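Local coordinates for protein 3-dehydroquinate dehydratase (Enterococcus faecalis, PDB 4PH6) that catalyses the cis-dehydration of 3-dehydroquinate to 3-dehydroshikimate through an imine intermediate, the third step of the chorismate pathway, at residues P202-S207 with F222-T227; V176-A181 with G209-I214; E16-I21 with T218-G223. One frame throughout, in Å; residues are numbered along the deposited sequence.

Interaction 1 of 3, residues P202-S207 with F222-T227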
ATOM      1  N   PRO A 202     -14.592 -15.952   1.765  1.00  4.81           N
ATOM      2  CA  PRO A 202     -13.350 -15.212   1.546  1.00  1.48           C
ATOM      3  C   PRO A 202     -13.145 -14.821   0.084  1.00  6.34           C
ATOM      4  O   PRO A 202     -13.528 -15.565  -0.818  1.00  2.21           O
ATOM      5  CB  PRO A 202     -12.269 -16.212   2.002  1.00  1.67           C
ATOM      6  CG  PRO A 202     -12.940 -17.041   3.000  1.00  1.44           C
ATOM      7  CD  PRO A 202     -14.336 -17.226   2.465  1.00  2.85           C
ATOM      8  N   ILE A 203     -12.542 -13.660  -0.138  1.00  1.98           N
ATOM      9  CA  ILE A 203     -12.218 -13.222  -1.476  1.00  2.43           C
ATOM     10  C   ILE A 203     -10.733 -12.937  -1.569  1.00  9.22           C
ATOM     11  O   ILE A 203     -10.067 -12.676  -0.557  1.00  5.26           O
ATOM     12  CB  ILE A 203     -13.001 -11.965  -1.895  1.00  7.32           C
ATOM     13  CG1 ILE A 203     -12.606 -10.783  -1.019  1.00  4.12           C
ATOM     14  CG2 ILE A 203     -14.504 -12.228  -1.830  1.00  2.29           C
ATOM     15  CD1 ILE A 203     -13.118  -9.460  -1.522  1.00  2.97           C
ATOM     16  N   VAL A 204     -10.227 -13.020  -2.792  1.00  3.42           N
ATOM     17  CA  VAL A 204      -8.819 -12.853  -3.086  1.00  4.13           C
ATOM     18  C   VAL A 204      -8.681 -11.957  -4.293  1.00  6.86           C
ATOM     19  O   VAL A 204      -9.223 -12.253  -5.361  1.00  6.10           O
ATOM     20  CB  VAL A 204      -8.136 -14.194  -3.379  1.00  7.59           C
ATOM     21  CG1 VAL A 204      -6.647 -13.987  -3.750  1.00  5.64           C
ATOM     22  CG2 VAL A 204      -8.298 -15.152  -2.196  1.00  4.27           C
ATOM     23  N   THR A 205      -7.976 -10.852  -4.133  1.00  5.11           N
ATOM     24  CA  THR A 205      -7.805  -9.934  -5.249  1.00  5.74           C
ATOM     25  C   THR A 205      -6.381  -9.480  -5.361  1.00  8.33           C
ATOM     26  O   THR A 205      -5.628  -9.492  -4.380  1.00  9.30           O
ATOM     27  CB  THR A 205      -8.671  -8.681  -5.112  1.00  5.79           C
ATOM     28  OG1 THR A 205      -8.143  -7.876  -4.054  1.00  8.46           O
ATOM     29  CG2 THR A 205     -10.149  -9.050  -4.818  1.00  4.69           C
ATOM     30  N   MET A 206      -6.006  -9.068  -6.561  1.00 11.24           N
ATOM     31  CA  MET A 206      -4.717  -8.427  -6.732  1.00 17.07           C
ATOM     32  C   MET A 206      -4.675  -7.624  -8.013  1.00 14.23           C
ATOM     33  O   MET A 206      -5.319  -7.955  -9.012  1.00 17.23           O
ATOM     34  CB  MET A 206      -3.578  -9.452  -6.705  1.00 18.55           C
ATOM     35  CG  MET A 206      -3.522 -10.371  -7.893  1.00 18.23           C
ATOM     36  SD  MET A 206      -3.465 -12.083  -7.349  1.00 78.94           S
ATOM     37  CE  MET A 206      -5.127 -12.235  -6.709  1.00  7.82           C
ATOM     38  N   SER A 207      -3.940  -6.527  -7.926  1.00 10.58           N
ATOM     39  CA  SER A 207      -3.583  -5.696  -9.050  1.00 10.26           C
ATOM     40  C   SER A 207      -2.170  -6.098  -9.473  1.00 13.23           C
ATOM     41  O   SER A 207      -1.230  -6.015  -8.675  1.00 11.25           O
ATOM     42  CB  SER A 207      -3.675  -4.223  -8.647  1.00 10.19           C
ATOM     43  OG  SER A 207      -3.228  -3.361  -9.669  1.00 14.45           O
ATOM     44  N   PHE A 222      -8.097  -4.297   3.211  1.00  8.12           N
ATOM     45  CA  PHE A 222      -9.177  -4.156   2.243  1.00  7.77           C
ATOM     46  C   PHE A 222      -9.996  -5.440   2.066  1.00 11.69           C
ATOM     47  O   PHE A 222     -11.044  -5.419   1.435  1.00  7.31           O
ATOM     48  CB  PHE A 222      -8.627  -3.695   0.889  1.00 13.54           C
ATOM     49  CG  PHE A 222      -7.937  -2.363   0.937  1.00  7.56           C
ATOM     50  CD1 PHE A 222      -6.617  -2.241   0.557  1.00 19.05           C
ATOM     51  CD2 PHE A 222      -8.608  -1.233   1.365  1.00 12.85           C
ATOM     52  CE1 PHE A 222      -5.969  -0.998   0.596  1.00 17.98           C
ATOM     53  CE2 PHE A 222      -7.973  -0.001   1.411  1.00 13.67           C
ATOM     54  CZ  PHE A 222      -6.652   0.119   1.027  1.00 12.00           C
ATOM     55  N   GLY A 223      -9.518  -6.555   2.618  1.00 10.89           N
ATOM     56  CA  GLY A 223     -10.332  -7.757   2.684  1.00  7.37           C
ATOM     57  C   GLY A 223      -9.952  -8.863   1.720  1.00  6.87           C
ATOM     58  O   GLY A 223     -10.789  -9.663   1.328  1.00  7.39           O
ATOM     59  N   SER A 224      -8.683  -8.911   1.340  1.00  8.54           N
ATOM     60  CA  SER A 224      -8.181  -9.950   0.450  1.00  9.02           C
ATOM     61  C   SER A 224      -7.504 -11.037   1.294  1.00  6.41           C
ATOM     62  O   SER A 224      -6.550 -10.757   2.017  1.00  6.57           O
ATOM     63  CB  SER A 224      -7.212  -9.342  -0.570  1.00  6.08           C
ATOM     64  OG  SER A 224      -6.718 -10.318  -1.469  1.00  5.87           O
ATOM     65  N   ALA A 225      -7.994 -12.273   1.216  1.00  9.80           N
ATOM     66  CA  ALA A 225      -7.580 -13.297   2.179  1.00  6.47           C
ATOM     67  C   ALA A 225      -6.352 -14.134   1.777  1.00  9.65           C
ATOM     68  O   ALA A 225      -5.785 -14.853   2.611  1.00  6.37           O
ATOM     69  CB  ALA A 225      -8.743 -14.208   2.469  1.00  6.55           C
ATOM     70  N   LEU A 226      -5.940 -14.048   0.519  1.00  6.01           N
ATOM     71  CA  LEU A 226      -4.723 -14.729   0.078  1.00  5.86           C
ATOM     72  C   LEU A 226      -3.823 -13.796  -0.731  1.00  7.08           C
ATOM     73  O   LEU A 226      -4.300 -12.919  -1.449  1.00  8.26           O
ATOM     74  CB  LEU A 226      -5.059 -15.974  -0.753  1.00  5.79           C
ATOM     75  CG  LEU A 226      -5.757 -17.165  -0.085  1.00  5.87           C
ATOM     76  CD1 LEU A 226      -5.992 -18.254  -1.114  1.00  5.83           C
ATOM     77  CD2 LEU A 226      -4.956 -17.711   1.127  1.00  5.95           C
ATOM     78  N   THR A 227      -2.519 -13.984  -0.601  1.00  5.69           N
ATOM     79  CA  THR A 227      -1.572 -13.233  -1.399  1.00  5.58           C
ATOM     80  C   THR A 227      -0.507 -14.197  -1.924  1.00  5.51           C
ATOM     81  O   THR A 227      -0.136 -15.164  -1.254  1.00  5.53           O
ATOM     82  CB  THR A 227      -0.941 -12.059  -0.585  1.00 14.70           C
ATOM     83  OG1 THR A 227      -0.018 -11.331  -1.403  1.00  5.71           O
ATOM     84  CG2 THR A 227      -0.233 -12.564   0.691  1.00  5.81           C
TER
HETATM   85  O   HOH W   1     -11.813 -12.085   2.436  1.00 14.49           O
HETATM   86  O   HOH W   2      -3.443 -11.046  -2.920  1.00 20.47           O
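Where strand 203-207 meets the residues leading into strand 226-228, the touching parts run 83° apart, and one direct backbone bond joins them, from Ala225 N to Ile203 O (2.8 Å), with the N-H pointing almost straight at the oxygen. Ser224 supplies a second bond from its side chain. With OG anti to the backbone N (chi1 -179°), the hydroxyl accepts a nearly linear hydrogen bond from Thr205 N at 3.0 Å; the short serine side chain lets it sit close against the strand. Water completes the seam: one molecule links Ile203 N to Gly223 O, and another hydrogen-bonds Thr205 O. Gly223 is the first residue past helix 219-222 and has positive phi; at its backbone angles a CB would press on the carbonyl O of Phe222, which is why a residue without a side chain fits. Its own O lies 3.2 Å from Ile203 CG1. The apolar part is the oblique crossing of two branched side chains, Val204 CG2 resting 3.6 Å from Leu226 CB, while Pro202 CB meets the methyl of Ala225 at 4.1 Å. This is the closing seam of the (beta/alpha)8 barrel, between its seventh and eighth strands. On one side strand 171-176 pairs with 203-207, Val204 touching Lys173, the predicted Schiff-base lysine; Ile203 packs outward on helix 181-197, and Leu226 leans on strand 20-25.

Interaction 2 of 3, residues V176-A181 with G209-I214; sequences VMPQDA and GQLGMI
Pro178 and Leu211 bring together two beta-alpha loops of the TIM barrel, those that follow strands 171-176 and 203-207. The contact is van der Waals packing, with no hydrogen bond between the loops. Pro178 directs its ring at the second loop, and CG lies 3.8 Å from Leu211 CB; the proline ring and the leucine side chain lie alongside each other, running opposite ways. A rigid, compact ring suits this buried spot, where CG also lies 3.9 Å from Gly212 N. Leu211 has CG anti to its carbonyl carbon (chi1 -70°), a torsion that helps carry CD1 over the backbone after the proline, 3.9 Å from Gln179 C. Each loop also has its own local structure. Residues Gln210 to Met213 form a type I turn, and Gly209, whose phi is positive, precedes it. Asp180 is the N-cap of helix 181-197, its OD1 accepting from Asp183 N, a task well matched to a short carboxylate. Leu211 also packs on Gln254 of the second subunit, placing this edge of the contact beside the dimer interface. At the other end, Met177 folds its thioether towards the glycine, with SD 4.4 Å from Gly209 N.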
ATOM      1  N   VAL A 176      -6.328  -8.449 -11.848  1.00 14.74           N
ATOM      2  CA  VAL A 176      -6.466  -7.523 -12.958  1.00  8.41           C
ATOM      3  C   VAL A 176      -5.152  -6.806 -13.218  1.00 11.87           C
ATOM      4  O   VAL A 176      -4.313  -6.708 -12.348  1.00  7.44           O
ATOM      5  CB  VAL A 176      -7.565  -6.500 -12.693  1.00 12.14           C
ATOM      6  CG1 VAL A 176      -8.922  -7.208 -12.515  1.00 15.94           C
ATOM      7  CG2 VAL A 176      -7.212  -5.641 -11.474  1.00 11.64           C
ATOM      8  N   MET A 177      -4.974  -6.321 -14.435  1.00 18.48           N
ATOM      9  CA  MET A 177      -3.739  -5.658 -14.803  1.00 12.45           C
ATOM     10  C   MET A 177      -3.954  -4.153 -14.869  1.00 13.02           C
ATOM     11  O   MET A 177      -4.716  -3.674 -15.703  1.00 15.48           O
ATOM     12  CB  MET A 177      -3.236  -6.174 -16.150  1.00  8.88           C
ATOM     13  CG  MET A 177      -1.951  -5.500 -16.621  1.00  9.52           C
ATOM     14  SD  MET A 177      -0.552  -5.927 -15.560  1.00 18.17           S
ATOM     15  CE  MET A 177      -0.064  -7.537 -16.182  1.00  9.42           C
ATOM     16  N   PRO A 178      -3.289  -3.395 -13.983  1.00 16.30           N
ATOM     17  CA  PRO A 178      -3.372  -1.927 -14.044  1.00 16.29           C
ATOM     18  C   PRO A 178      -2.619  -1.352 -15.228  1.00 14.41           C
ATOM     19  O   PRO A 178      -1.592  -1.892 -15.619  1.00 12.89           O
ATOM     20  CB  PRO A 178      -2.707  -1.487 -12.745  1.00 14.55           C
ATOM     21  CG  PRO A 178      -1.705  -2.563 -12.480  1.00 14.79           C
ATOM     22  CD  PRO A 178      -2.436  -3.842 -12.868  1.00 12.33           C
ATOM     23  N   GLN A 179      -3.113  -0.252 -15.782  1.00 17.06           N
ATOM     24  CA  GLN A 179      -2.355   0.482 -16.780  1.00 17.55           C
ATOM     25  C   GLN A 179      -1.871   1.837 -16.232  1.00 20.78           C
ATOM     26  O   GLN A 179      -0.965   2.455 -16.801  1.00 21.77           O
ATOM     27  CB  GLN A 179      -3.192   0.663 -18.041  1.00 21.37           C
ATOM     28  CG  GLN A 179      -3.417  -0.640 -18.803  1.00 22.49           C
ATOM     29  CD  GLN A 179      -4.376  -0.473 -19.958  1.00 34.11           C
ATOM     30  OE1 GLN A 179      -5.537  -0.112 -19.759  1.00 40.33           O
ATOM     31  NE2 GLN A 179      -3.903  -0.732 -21.176  1.00 40.13           N
ATOM     32  N   ASP A 180      -2.469   2.281 -15.125  1.00 12.17           N
ATOM     33  CA  ASP A 180      -2.003   3.462 -14.396  1.00 17.66           C
ATOM     34  C   ASP A 180      -2.386   3.338 -12.913  1.00 21.29           C
ATOM     35  O   ASP A 180      -2.915   2.298 -12.504  1.00 16.22           O
ATOM     36  CB  ASP A 180      -2.576   4.753 -14.996  1.00 13.62           C
ATOM     37  CG  ASP A 180      -4.103   4.767 -15.038  1.00 14.57           C
ATOM     38  OD1 ASP A 180      -4.759   3.882 -14.447  1.00 14.66           O
ATOM     39  OD2 ASP A 180      -4.655   5.712 -15.624  1.00 17.89           O
ATOM     40  N   ALA A 181      -2.148   4.387 -12.116  1.00 19.74           N
ATOM     41  CA  ALA A 181      -2.388   4.294 -10.664  1.00 16.05           C
ATOM     42  C   ALA A 181      -3.877   4.234 -10.316  1.00 14.38           C
ATOM     43  O   ALA A 181      -4.256   3.627  -9.312  1.00 11.65           O
ATOM     44  CB  ALA A 181      -1.732   5.452  -9.932  1.00 13.58           C
ATOM     45  N   GLY A 209       1.539  -6.721 -11.739  1.00 12.25           N
ATOM     46  CA  GLY A 209       2.642  -5.874 -12.153  1.00 12.77           C
ATOM     47  C   GLY A 209       3.231  -4.990 -11.063  1.00 13.30           C
ATOM     48  O   GLY A 209       2.841  -5.058  -9.906  1.00 15.40           O
ATOM     49  N   GLN A 210       4.183  -4.152 -11.448  1.00 19.79           N
ATOM     50  CA  GLN A 210       4.866  -3.262 -10.513  1.00 22.90           C
ATOM     51  C   GLN A 210       3.919  -2.208  -9.945  1.00 16.86           C
ATOM     52  O   GLN A 210       4.039  -1.829  -8.781  1.00 17.21           O
ATOM     53  CB  GLN A 210       6.061  -2.585 -11.199  1.00 29.03           C
ATOM     54  CG  GLN A 210       7.032  -1.911 -10.243  1.00 23.14           C
ATOM     55  CD  GLN A 210       7.709  -2.906  -9.330  1.00 27.97           C
ATOM     56  OE1 GLN A 210       7.716  -2.742  -8.108  1.00 37.09           O
ATOM     57  NE2 GLN A 210       8.289  -3.946  -9.915  1.00 27.88           N
ATOM     58  N   LEU A 211       2.978  -1.747 -10.766  1.00 13.92           N
ATOM     59  CA  LEU A 211       1.982  -0.759 -10.337  1.00 17.33           C
ATOM     60  C   LEU A 211       1.042  -1.266  -9.249  1.00 17.81           C
ATOM     61  O   LEU A 211       0.664  -0.518  -8.352  1.00 22.76           O
ATOM     62  CB  LEU A 211       1.139  -0.298 -11.522  1.00 13.95           C
ATOM     63  CG  LEU A 211       1.794   0.578 -12.580  1.00 17.95           C
ATOM     64  CD1 LEU A 211       0.943   0.552 -13.844  1.00 14.57           C
ATOM     65  CD2 LEU A 211       1.989   1.994 -12.076  1.00 13.70           C
ATOM     66  N   GLY A 212       0.640  -2.528  -9.332  1.00 14.48           N
ATOM     67  CA  GLY A 212      -0.335  -3.043  -8.393  1.00 11.66           C
ATOM     68  C   GLY A 212       0.253  -3.741  -7.179  1.00 17.70           C
ATOM     69  O   GLY A 212      -0.484  -4.365  -6.418  1.00 24.00           O
ATOM     70  N   MET A 213       1.566  -3.627  -6.988  1.00 15.49           N
ATOM     71  CA  MET A 213       2.269  -4.398  -5.961  1.00 23.44           C
ATOM     72  C   MET A 213       1.731  -4.188  -4.533  1.00 20.13           C
ATOM     73  O   MET A 213       1.649  -5.138  -3.749  1.00 14.81           O
ATOM     74  CB  MET A 213       3.764  -4.071  -5.996  1.00 24.30           C
ATOM     75  CG  MET A 213       4.602  -4.886  -5.022  1.00 26.08           C
ATOM     76  SD  MET A 213       6.370  -4.711  -5.333  1.00 65.16           S
ATOM     77  CE  MET A 213       6.506  -5.535  -6.903  1.00 17.79           C
ATOM     78  N   ILE A 214       1.368  -2.951  -4.210  1.00 15.32           N
ATOM     79  CA  ILE A 214       0.712  -2.647  -2.940  1.00 24.15           C
ATOM     80  C   ILE A 214      -0.518  -3.511  -2.645  1.00 13.88           C
ATOM     81  O   ILE A 214      -0.851  -3.730  -1.489  1.00 14.32           O
ATOM     82  CB  ILE A 214       0.252  -1.189  -2.880  1.00 27.18           C
ATOM     83  CG1 ILE A 214      -0.592  -0.869  -4.115  1.00 22.96           C
ATOM     84  CG2 ILE A 214       1.443  -0.283  -2.776  1.00 35.37           C
ATOM     85  CD1 ILE A 214      -1.394   0.392  -4.008  1.00 32.23           C
TER

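Interaction 3 of 3, residues E16-I21 with T218-G223; sequences EGNPKI and TGQLFG
Pro19 and Gln220 meet where the chain entering the first barrel strand of this TIM-barrel enzyme, 20-25, passes the short helix 219-222 in the connection between the seventh and eighth strands. The proline ring points at the helix and crosses the glutamine side chain at about a right angle, with CG 3.4 Å from Gln220 N and CD 3.9 Å from Gln220 CB. At Gly219 a CB would point at Pro19 CG and run into it, which suits glycine to the place; its CA lies 3.8 Å from Pro19 CG. Gln220 sends CG anti to its backbone N (chi1 -169°) and stays extended beyond it, a shape that runs its long aliphatic part past Gly17 O and brings its amide beside Asn18. The amide planes of Asn18 and Gln220 are 76° apart; Asn18 OD1 and Gln220 NE2 are 3.4 Å apart, but the N-H is badly aimed and they are not hydrogen-bonded. The C-terminal tail of the same chain serves each amide instead: Gln220 OE1 accepts from Gln254 N, and Asn18 ND2 makes a weak hydrogen bond to Glu253 OE1. On the far side of the loop, Lys20 folds its flexible chain back upon its own segment, and NZ donates a hydrogen bond to Asn18 O at 2.8 Å.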
ATOM      1  N   GLU A  16      -9.315 -14.995   7.841  1.00 15.75           N
ATOM      2  CA  GLU A  16      -9.150 -14.528   9.221  1.00 17.37           C
ATOM      3  C   GLU A  16      -7.728 -14.059   9.497  1.00 16.48           C
ATOM      4  O   GLU A  16      -6.770 -14.616   8.979  1.00 15.71           O
ATOM      5  CB  GLU A  16      -9.499 -15.629  10.219  1.00 19.26           C
ATOM      6  CG  GLU A  16     -10.937 -15.646  10.693  1.00 21.22           C
ATOM      7  CD  GLU A  16     -11.142 -16.639  11.830  1.00 26.67           C
ATOM      8  OE1 GLU A  16     -10.187 -16.888  12.600  1.00 19.95           O
ATOM      9  OE2 GLU A  16     -12.258 -17.194  11.934  1.00 39.51           O
ATOM     10  N   GLY A  17      -7.600 -13.048  10.348  1.00 18.53           N
ATOM     11  CA  GLY A  17      -6.308 -12.531  10.715  1.00 11.54           C
ATOM     12  C   GLY A  17      -5.597 -12.026   9.484  1.00 14.36           C
ATOM     13  O   GLY A  17      -6.226 -11.468   8.584  1.00 11.07           O
ATOM     14  N   ASN A  18      -4.286 -12.239   9.438  1.00 10.69           N
ATOM     15  CA  ASN A  18      -3.475 -11.824   8.306  1.00 12.43           C
ATOM     16  C   ASN A  18      -3.676 -12.712   7.082  1.00 16.14           C
ATOM     17  O   ASN A  18      -3.940 -13.907   7.224  1.00 17.67           O
ATOM     18  CB  ASN A  18      -2.002 -11.827   8.702  1.00 12.50           C
ATOM     19  CG  ASN A  18      -1.654 -10.690   9.626  1.00 18.59           C
ATOM     20  OD1 ASN A  18      -2.536  -9.962  10.082  1.00 27.27           O
ATOM     21  ND2 ASN A  18      -0.368 -10.535   9.924  1.00 21.78           N
ATOM     22  N   PRO A  19      -3.539 -12.124   5.879  1.00 15.91           N
ATOM     23  CA  PRO A  19      -3.597 -12.839   4.602  1.00 14.25           C
ATOM     24  C   PRO A  19      -2.635 -14.014   4.571  1.00 14.52           C
ATOM     25  O   PRO A  19      -1.452 -13.852   4.900  1.00  9.51           O
ATOM     26  CB  PRO A  19      -3.169 -11.777   3.582  1.00 15.19           C
ATOM     27  CG  PRO A  19      -3.486 -10.481   4.226  1.00 13.80           C
ATOM     28  CD  PRO A  19      -3.309 -10.676   5.690  1.00 12.17           C
ATOM     29  N   LYS A  20      -3.126 -15.173   4.151  1.00  9.83           N
ATOM     30  CA  LYS A  20      -2.291 -16.356   4.125  1.00  9.75           C
ATOM     31  C   LYS A  20      -1.441 -16.322   2.874  1.00 11.54           C
ATOM     32  O   LYS A  20      -1.877 -15.826   1.830  1.00 14.72           O
ATOM     33  CB  LYS A  20      -3.145 -17.624   4.195  1.00 10.10           C
ATOM     34  CG  LYS A  20      -4.064 -17.651   5.421  1.00 10.49           C
ATOM     35  CD  LYS A  20      -3.263 -17.436   6.708  1.00 10.44           C
ATOM     36  CE  LYS A  20      -4.128 -17.497   7.974  1.00 11.34           C
ATOM     37  NZ  LYS A  20      -5.036 -16.335   8.121  1.00 13.29           N
ATOM     38  N   ILE A  21      -0.219 -16.828   2.987  1.00  9.34           N
ATOM     39  CA  ILE A  21       0.729 -16.729   1.896  1.00  9.16           C
ATOM     40  C   ILE A  21       0.788 -18.002   1.067  1.00 12.68           C
ATOM     41  O   ILE A  21       0.898 -19.110   1.605  1.00 12.20           O
ATOM     42  CB  ILE A  21       2.140 -16.383   2.403  1.00  9.06           C
ATOM     43  CG1 ILE A  21       2.095 -15.119   3.269  1.00  9.06           C
ATOM     44  CG2 ILE A  21       3.086 -16.206   1.253  1.00  8.98           C
ATOM     45  CD1 ILE A  21       3.465 -14.593   3.664  1.00  9.06           C
ATOM     46  N   THR A 218      -1.739  -5.428   1.246  1.00  9.83           N
ATOM     47  CA  THR A 218      -2.822  -4.712   1.911  1.00  7.22           C
ATOM     48  C   THR A 218      -4.051  -5.560   2.162  1.00 19.41           C
ATOM     49  O   THR A 218      -5.089  -5.023   2.537  1.00 21.58           O
ATOM     50  CB  THR A 218      -3.278  -3.473   1.086  1.00 19.51           C
ATOM     51  OG1 THR A 218      -3.607  -3.861  -0.263  1.00 15.99           O
ATOM     52  CG2 THR A 218      -2.191  -2.440   1.057  1.00 15.81           C
ATOM     53  N   GLY A 219      -3.946  -6.872   1.935  1.00 24.44           N
ATOM     54  CA  GLY A 219      -5.076  -7.777   2.061  1.00  6.84           C
ATOM     55  C   GLY A 219      -5.848  -7.616   3.361  1.00  7.39           C
ATOM     56  O   GLY A 219      -7.073  -7.602   3.360  1.00 14.14           O
ATOM     57  N   GLN A 220      -5.152  -7.482   4.480  1.00  7.86           N
ATOM     58  CA  GLN A 220      -5.860  -7.361   5.751  1.00 14.79           C
ATOM     59  C   GLN A 220      -6.722  -6.090   5.791  1.00  8.90           C
ATOM     60  O   GLN A 220      -7.838  -6.097   6.300  1.00 11.21           O
ATOM     61  CB  GLN A 220      -4.896  -7.359   6.937  1.00  9.12           C
ATOM     62  CG  GLN A 220      -5.635  -7.498   8.271  1.00 13.27           C
ATOM     63  CD  GLN A 220      -4.761  -7.295   9.489  1.00 20.41           C
ATOM     64  OE1 GLN A 220      -3.737  -6.608   9.434  1.00 29.44           O
ATOM     65  NE2 GLN A 220      -5.159  -7.894  10.600  1.00 21.61           N
ATOM     66  N   LEU A 221      -6.208  -5.009   5.236  1.00  8.86           N
ATOM     67  CA  LEU A 221      -6.930  -3.749   5.277  1.00 12.30           C
ATOM     68  C   LEU A 221      -8.195  -3.764   4.426  1.00 10.66           C
ATOM     69  O   LEU A 221      -9.249  -3.295   4.868  1.00 10.59           O
ATOM     70  CB  LEU A 221      -6.019  -2.611   4.820  1.00 14.68           C
ATOM     71  CG  LEU A 221      -6.639  -1.219   4.779  1.00 13.80           C
ATOM     72  CD1 LEU A 221      -7.221  -0.861   6.138  1.00 13.78           C
ATOM     73  CD2 LEU A 221      -5.582  -0.208   4.362  1.00 12.76           C
ATOM     74  N   PHE A 222      -8.097  -4.297   3.211  1.00  8.12           N
ATOM     75  CA  PHE A 222      -9.177  -4.156   2.243  1.00  7.77           C
ATOM     76  C   PHE A 222      -9.996  -5.440   2.066  1.00 11.69           C
ATOM     77  O   PHE A 222     -11.044  -5.419   1.435  1.00  7.31           O
ATOM     78  CB  PHE A 222      -8.627  -3.695   0.889  1.00 13.54           C
ATOM     79  CG  PHE A 222      -7.937  -2.363   0.937  1.00  7.56           C
ATOM     80  CD1 PHE A 222      -6.617  -2.241   0.557  1.00 19.05           C
ATOM     81  CD2 PHE A 222      -8.608  -1.233   1.365  1.00 12.85           C
ATOM     82  CE1 PHE A 222      -5.969  -0.998   0.596  1.00 17.98           C
ATOM     83  CE2 PHE A 222      -7.973  -0.001   1.411  1.00 13.67           C
ATOM     84  CZ  PHE A 222      -6.652   0.119   1.027  1.00 12.00           C
ATOM     85  N   GLY A 223      -9.518  -6.555   2.618  1.00 10.89           N
ATOM     86  CA  GLY A 223     -10.332  -7.757   2.684  1.00  7.37           C
ATOM     87  C   GLY A 223      -9.952  -8.863   1.720  1.00  6.87           C
ATOM     88  O   GLY A 223     -10.789  -9.663   1.328  1.00  7.39           O
TER

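How the interactions relate
From the N terminus, residues 16-21 lead into the first barrel strand and are met only after almost two hundred residues by 218-223, so interaction 3 closes the longest loop. Interaction 2 lies wholly inside that loop: residues 176-181 follow the sixth strand and are met by 209-214, after the seventh. Interaction 1 crosses interaction 2, because 202-207 falls between the latter's segments and 222-227 beyond both. Interactions 1 and 3 finish on the same stretch, sharing Phe222 and Gly223, and Ala225 O and Lys20 N lie close enough for a probable hydrogen bond between them. Together the contacts tie strands six, seven, eight and one, where the barrel closes.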